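Local atomic coordinates of fatty acid synthase 1, isoform A (Drosophila melanogaster, PDB entry 6FN6), a protein that probably catalyses, as a multifunctional enzyme, the NADPH-dependent synthesis of long-chain saturated fatty acids from acetyl-CoA and malonyl-CoA, this piece holding its dehydratase, enoylreductase and ketoreductase regions. Residues Val606-Ile611 against Thr681-Ser686; Ser869-Gln874 against Gly890-Lys895. All blocks are in the same frame, centred on the assembly; numbering follows the deposited sequence.

Contact 1: Val606-Ile611 against Thr681-Ser686; sequences VYYAPI and TMEEAS
Tyr607, Tyr608 and Pro610 pack against Met682, Glu683 and Ser686 in a buried strand-on-helix contact of the enoylreductase region, with no hydrogen bond between the two segments. A classic beta bulge, in which Tyr607 and Tyr608 both face Ala644, lets consecutive tyrosines point at helix 682-685. Unbranched Met682, extended beyond CG, reaches the Tyr607 ring: its CE lies over the ring face, 4.3 Å from the centroid and 10° off the normal. Its SD, 3.5 Å from Tyr607 CG, adds a Met-aromatic contact from an oblique direction. Glu683 lies over one face of the Tyr608 ring, its CA above the ring centre and its CB 4.1 Å from the centroid; Met682 CB approaches obliquely, 3.5 Å from Tyr608 CD1. Farther along, the small side chain of Ser686 lets its CB meet both Tyr608 CB and Pro610 CG, each at 3.8 Å. Ser686 OG sits between its own N and carbonyl carbon (chi1 59°), from where it bonds back to Glu683 O. Thr681 N-caps the helix by accepting from Glu684 N. Aromatic faces, aliphatic carbons and sulfur thus make the joint by dispersion and CH-pi contact, while Tyr607 OH bonds Glu900 and Glu683 OE1 bonds Thr868, both outside the two segments.

Contact 2: Ser869-Gln874 against Gly890-Lys895; sequences SVFNDQ and GKVVIK
Ser869-Asn872 and Lys891-Lys895 run side by side as parallel strands, axes 4.4 Å apart and directions 29° from each other, with Ser869 beside Val892, Val870 beside Val893 and Phe871 beside Ile894. Four backbone hydrogen bonds join them. Ser869 N donates to Lys891 O at 3.2 Å and Ser869 O accepts from Val893 N; Phe871 N then gives to Val893 O at 2.8 Å, and Phe871 O accepts from Lys895 N. The carbonyl of Val893 also receives a CA-H...O contact from Val870, as that of Phe871 does from Ile894. Phe871 carries the side-chain contact on one face of the pair: its CE1 lies 3.9 Å from Val892 CG1, the ring and the valine meeting obliquely. Phe871 CG is anti to its own carbonyl carbon (chi1 -62°), which turns the ring back along the strand toward Val892. On the other face, Val870 CG1, anti to the backbone N, meets Lys895 CB at 3.7 Å; here the lysine serves by its methylene base. Helix 876-885 covers the face of Phe871, Val892 and Ile894, completing a beta-alpha-beta unit, and beta-branched Val and Ile suit these extended, buried positions. Register thus rests on the four backbone bonds, and the side chains add apolar contact: on helix 876-885 from the Phe871 face and, through Val893, on Tyr608 and Ser686 from the other.

How the contacts relate
From the N terminus, strand 601-611 comes first, and contact 1 closes a loop of 69 residues when the chain returns at Thr681-Ser686. The chain then builds the six-stranded parallel sheet 710-833, of the Rossmann type, before strand 868-872 opens contact 2, which closes after 15 mostly helical residues. The contacts are therefore in series; neither encloses nor crosses the other. In space they merge, because strand 601-611 lies antiparallel to strand 891-895: Ile611 N is 2.9 Å from Val892 O, a probable hydrogen bond. That pairing joins chain from before and after the parallel sheet in one mixed sheet; contact 1 lays helix 682-685 on it, and contact 2 adds strand 868-872 beyond strand 891-895.

Contact 1: Val606-Ile611 against Thr681-Ser686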
loop_
_atom_site.group_PDB
_atom_site.type_symbol
_atom_site.label_atom_id
_atom_site.label_comp_id
_atom_site.label_asym_id
_atom_site.label_seq_id
_atom_site.Cartn_x
_atom_site.Cartn_y
_atom_site.Cartn_z
ATOM N N VAL A 606 -23.382 20.713 -31.451
ATOM C CA VAL A 606 -22.177 19.896 -31.454
ATOM C C VAL A 606 -21.707 19.654 -32.880
ATOM O O VAL A 606 -22.493 19.274 -33.749
ATOM C CB VAL A 606 -22.411 18.562 -30.722
ATOM C CG1 VAL A 606 -21.146 17.708 -30.729
ATOM C CG2 VAL A 606 -22.874 18.813 -29.298
ATOM N N TYR A 607 -20.416 19.879 -33.108
ATOM C CA TYR A 607 -19.797 19.613 -34.400
ATOM C C TYR A 607 -18.829 18.444 -34.280
ATOM O O TYR A 607 -18.838 17.525 -35.098
ATOM C CB TYR A 607 -19.064 20.850 -34.911
ATOM C CG TYR A 607 -19.969 21.862 -35.573
ATOM C CD1 TYR A 607 -20.912 22.562 -34.830
ATOM C CD2 TYR A 607 -19.884 22.122 -36.935
ATOM C CE1 TYR A 607 -21.744 23.490 -35.424
ATOM C CE2 TYR A 607 -20.712 23.050 -37.539
ATOM C CZ TYR A 607 -21.640 23.729 -36.778
ATOM O OH TYR A 607 -22.469 24.655 -37.367
ATOM N N TYR A 608 -17.994 18.489 -33.245
ATOM C CA TYR A 608 -17.003 17.449 -33.013
ATOM C C TYR A 608 -17.089 16.941 -31.580
ATOM O O TYR A 608 -17.037 17.723 -30.633
ATOM C CB TYR A 608 -15.600 17.984 -33.307
ATOM C CG TYR A 608 -15.354 18.191 -34.784
ATOM C CD1 TYR A 608 -15.700 19.383 -35.404
ATOM C CD2 TYR A 608 -14.793 17.187 -35.562
ATOM C CE1 TYR A 608 -15.488 19.574 -36.751
ATOM C CE2 TYR A 608 -14.575 17.370 -36.911
ATOM C CZ TYR A 608 -14.925 18.564 -37.502
ATOM O OH TYR A 608 -14.711 18.749 -38.848
ATOM N N ALA A 609 -17.244 15.628 -31.431
ATOM C CA ALA A 609 -17.310 15.002 -30.117
ATOM C C ALA A 609 -16.261 13.899 -30.025
ATOM O O ALA A 609 -16.390 12.865 -30.683
ATOM C CB ALA A 609 -18.699 14.437 -29.861
ATOM N N PRO A 610 -15.209 14.118 -29.222
ATOM C CA PRO A 610 -14.209 13.061 -29.037
ATOM C C PRO A 610 -14.665 11.926 -28.129
ATOM O O PRO A 610 -15.483 12.134 -27.233
ATOM C CB PRO A 610 -13.028 13.801 -28.397
ATOM C CG PRO A 610 -13.247 15.233 -28.703
ATOM C CD PRO A 610 -14.725 15.416 -28.721
ATOM N N ILE A 611 -14.132 10.731 -28.368
ATOM C CA ILE A 611 -14.325 9.615 -27.454
ATOM C C ILE A 611 -13.146 9.560 -26.494
ATOM O O ILE A 611 -11.993 9.722 -26.901
ATOM C CB ILE A 611 -14.476 8.278 -28.201
ATOM C CG1 ILE A 611 -15.581 8.358 -29.252
ATOM C CG2 ILE A 611 -14.773 7.152 -27.226
ATOM C CD1 ILE A 611 -15.067 8.315 -30.664
ATOM N N THR A 681 -8.986 24.577 -36.114
ATOM C CA THR A 681 -10.189 23.971 -36.663
ATOM C C THR A 681 -10.982 23.430 -35.482
ATOM O O THR A 681 -10.404 23.117 -34.440
ATOM C CB THR A 681 -9.878 22.842 -37.667
ATOM O OG1 THR A 681 -9.283 21.733 -36.982
ATOM C CG2 THR A 681 -8.925 23.331 -38.750
ATOM N N MET A 682 -12.301 23.346 -35.622
ATOM C CA MET A 682 -13.117 22.725 -34.587
ATOM C C MET A 682 -12.588 21.325 -34.305
ATOM O O MET A 682 -12.553 20.884 -33.159
ATOM C CB MET A 682 -14.585 22.659 -35.010
ATOM C CG MET A 682 -15.339 23.966 -34.856
ATOM S SD MET A 682 -17.069 23.794 -35.335
ATOM C CE MET A 682 -17.694 25.416 -34.920
ATOM N N GLU A 683 -12.166 20.643 -35.365
ATOM C CA GLU A 683 -11.554 19.325 -35.254
ATOM C C GLU A 683 -10.392 19.364 -34.264
ATOM O O GLU A 683 -10.284 18.517 -33.377
ATOM C CB GLU A 683 -11.083 18.847 -36.633
ATOM C CG GLU A 683 -10.215 17.600 -36.623
ATOM C CD GLU A 683 -9.786 17.188 -38.019
ATOM O OE1 GLU A 683 -8.643 16.706 -38.181
ATOM O OE2 GLU A 683 -10.594 17.347 -38.959
ATOM N N GLU A 684 -9.520 20.351 -34.429
ATOM C CA GLU A 684 -8.368 20.514 -33.557
ATOM C C GLU A 684 -8.787 20.866 -32.132
ATOM O O GLU A 684 -8.340 20.241 -31.170
ATOM C CB GLU A 684 -7.448 21.604 -34.107
ATOM C CG GLU A 684 -6.627 21.182 -35.312
ATOM C CD GLU A 684 -5.879 22.342 -35.939
ATOM O OE1 GLU A 684 -5.593 23.326 -35.224
ATOM O OE2 GLU A 684 -5.580 22.273 -37.148
ATOM N N ALA A 685 -9.654 21.866 -32.007
ATOM C CA ALA A 685 -10.049 22.384 -30.703
ATOM C C ALA A 685 -10.675 21.305 -29.821
ATOM O O ALA A 685 -10.444 21.271 -28.610
ATOM C CB ALA A 685 -11.014 23.547 -30.875
ATOM N N SER A 686 -11.453 20.419 -30.434
ATOM C CA SER A 686 -12.169 19.377 -29.703
ATOM C C SER A 686 -11.242 18.502 -28.861
ATOM O O SER A 686 -11.682 17.865 -27.904
ATOM C CB SER A 686 -12.957 18.497 -30.680
ATOM O OG SER A 686 -12.099 17.895 -31.636
#

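Contact 2: Ser869-Gln874 against Gly890-Lys895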
loop_
_atom_site.group_PDB
_atom_site.type_symbol
_atom_site.label_atom_id
_atom_site.label_comp_id
_atom_site.label_asym_id
_atom_site.label_seq_id
_atom_site.Cartn_x
_atom_site.Cartn_y
_atom_site.Cartn_z
ATOM N N SER A 869 -7.976 11.185 -35.318
ATOM C CA SER A 869 -8.474 10.100 -36.148
ATOM C C SER A 869 -9.982 10.270 -36.224
ATOM O O SER A 869 -10.712 9.838 -35.333
ATOM C CB SER A 869 -8.094 8.736 -35.571
ATOM O OG SER A 869 -6.699 8.658 -35.330
ATOM N N VAL A 870 -10.438 10.929 -37.284
ATOM C CA VAL A 870 -11.824 11.371 -37.371
ATOM C C VAL A 870 -12.730 10.305 -37.978
ATOM O O VAL A 870 -12.354 9.614 -38.926
ATOM C CB VAL A 870 -11.929 12.682 -38.177
ATOM C CG1 VAL A 870 -13.334 13.261 -38.078
ATOM C CG2 VAL A 870 -10.894 13.692 -37.698
ATOM N N PHE A 871 -13.931 10.188 -37.418
ATOM C CA PHE A 871 -14.961 9.301 -37.948
ATOM C C PHE A 871 -16.277 10.069 -38.059
ATOM O O PHE A 871 -16.586 10.896 -37.206
ATOM C CB PHE A 871 -15.132 8.073 -37.049
ATOM C CG PHE A 871 -13.900 7.221 -36.940
ATOM C CD1 PHE A 871 -12.896 7.543 -36.042
ATOM C CD2 PHE A 871 -13.748 6.095 -37.731
ATOM C CE1 PHE A 871 -11.762 6.759 -35.937
ATOM C CE2 PHE A 871 -12.616 5.307 -37.631
ATOM C CZ PHE A 871 -11.624 5.639 -36.734
ATOM N N ASN A 872 -17.056 9.805 -39.104
ATOM C CA ASN A 872 -18.329 10.505 -39.279
ATOM C C ASN A 872 -19.428 9.824 -38.463
ATOM O O ASN A 872 -19.187 8.810 -37.806
ATOM C CB ASN A 872 -18.724 10.579 -40.759
ATOM C CG ASN A 872 -18.797 9.217 -41.419
ATOM O OD1 ASN A 872 -19.027 8.204 -40.761
ATOM N ND2 ASN A 872 -18.603 9.189 -42.734
ATOM N N ASP A 873 -20.628 10.398 -38.493
ATOM C CA ASP A 873 -21.719 9.961 -37.622
ATOM C C ASP A 873 -22.100 8.497 -37.839
ATOM O O ASP A 873 -22.700 7.877 -36.962
ATOM C CB ASP A 873 -22.952 10.851 -37.820
ATOM C CG ASP A 873 -23.346 10.996 -39.277
ATOM O OD1 ASP A 873 -22.534 10.643 -40.157
ATOM O OD2 ASP A 873 -24.470 11.473 -39.541
ATOM N N GLN A 874 -21.759 7.950 -39.001
ATOM C CA GLN A 874 -22.117 6.573 -39.333
ATOM C C GLN A 874 -21.068 5.572 -38.851
ATOM O O GLN A 874 -21.370 4.395 -38.656
ATOM C CB GLN A 874 -22.309 6.424 -40.845
ATOM C CG GLN A 874 -23.469 7.232 -41.410
ATOM C CD GLN A 874 -24.797 6.874 -40.774
ATOM O OE1 GLN A 874 -24.965 5.781 -40.233
ATOM N NE2 GLN A 874 -25.750 7.797 -40.833
ATOM N N GLY A 890 -3.110 10.102 -30.323
ATOM C CA GLY A 890 -3.848 11.344 -30.198
ATOM C C GLY A 890 -5.301 11.122 -29.836
ATOM O O GLY A 890 -5.642 10.148 -29.165
ATOM N N LYS A 891 -6.160 12.032 -30.282
ATOM C CA LYS A 891 -7.572 11.985 -29.922
ATOM C C LYS A 891 -8.436 11.396 -31.034
ATOM O O LYS A 891 -8.258 11.714 -32.210
ATOM C CB LYS A 891 -8.071 13.387 -29.571
ATOM C CG LYS A 891 -9.346 13.407 -28.742
ATOM C CD LYS A 891 -9.150 12.693 -27.413
ATOM C CE LYS A 891 -9.764 13.462 -26.256
ATOM N NZ LYS A 891 -9.408 12.852 -24.943
ATOM N N VAL A 892 -9.378 10.541 -30.645
ATOM C CA VAL A 892 -10.358 9.981 -31.568
ATOM C C VAL A 892 -11.598 10.865 -31.558
ATOM O O VAL A 892 -12.212 11.059 -30.510
ATOM C CB VAL A 892 -10.711 8.527 -31.185
ATOM C CG1 VAL A 892 -11.711 7.926 -32.167
ATOM C CG2 VAL A 892 -9.451 7.673 -31.114
ATOM N N VAL A 893 -11.971 11.391 -32.723
ATOM C CA VAL A 893 -13.060 12.364 -32.803
ATOM C C VAL A 893 -14.157 11.937 -33.779
ATOM O O VAL A 893 -13.880 11.419 -34.861
ATOM C CB VAL A 893 -12.523 13.755 -33.191
ATOM C CG1 VAL A 893 -13.608 14.812 -33.012
ATOM C CG2 VAL A 893 -11.284 14.103 -32.371
ATOM N N ILE A 894 -15.407 12.172 -33.387
ATOM C CA ILE A 894 -16.549 11.911 -34.262
ATOM C C ILE A 894 -17.043 13.212 -34.878
ATOM O O ILE A 894 -17.370 14.165 -34.171
ATOM C CB ILE A 894 -17.683 11.197 -33.508
ATOM C CG1 ILE A 894 -17.273 9.761 -33.193
ATOM C CG2 ILE A 894 -18.968 11.199 -34.343
ATOM C CD1 ILE A 894 -18.222 9.033 -32.272
ATOM N N LYS A 895 -17.100 13.230 -36.206
ATOM C CA LYS A 895 -17.542 14.399 -36.954
ATOM C C LYS A 895 -19.060 14.408 -37.086
ATOM O O LYS A 895 -19.615 13.833 -38.022
ATOM C CB LYS A 895 -16.883 14.411 -38.336
ATOM C CG LYS A 895 -17.304 15.554 -39.252
ATOM C CD LYS A 895 -17.212 15.137 -40.714
ATOM C CE LYS A 895 -15.775 14.863 -41.132
ATOM N NZ LYS A 895 -15.686 14.394 -42.542
#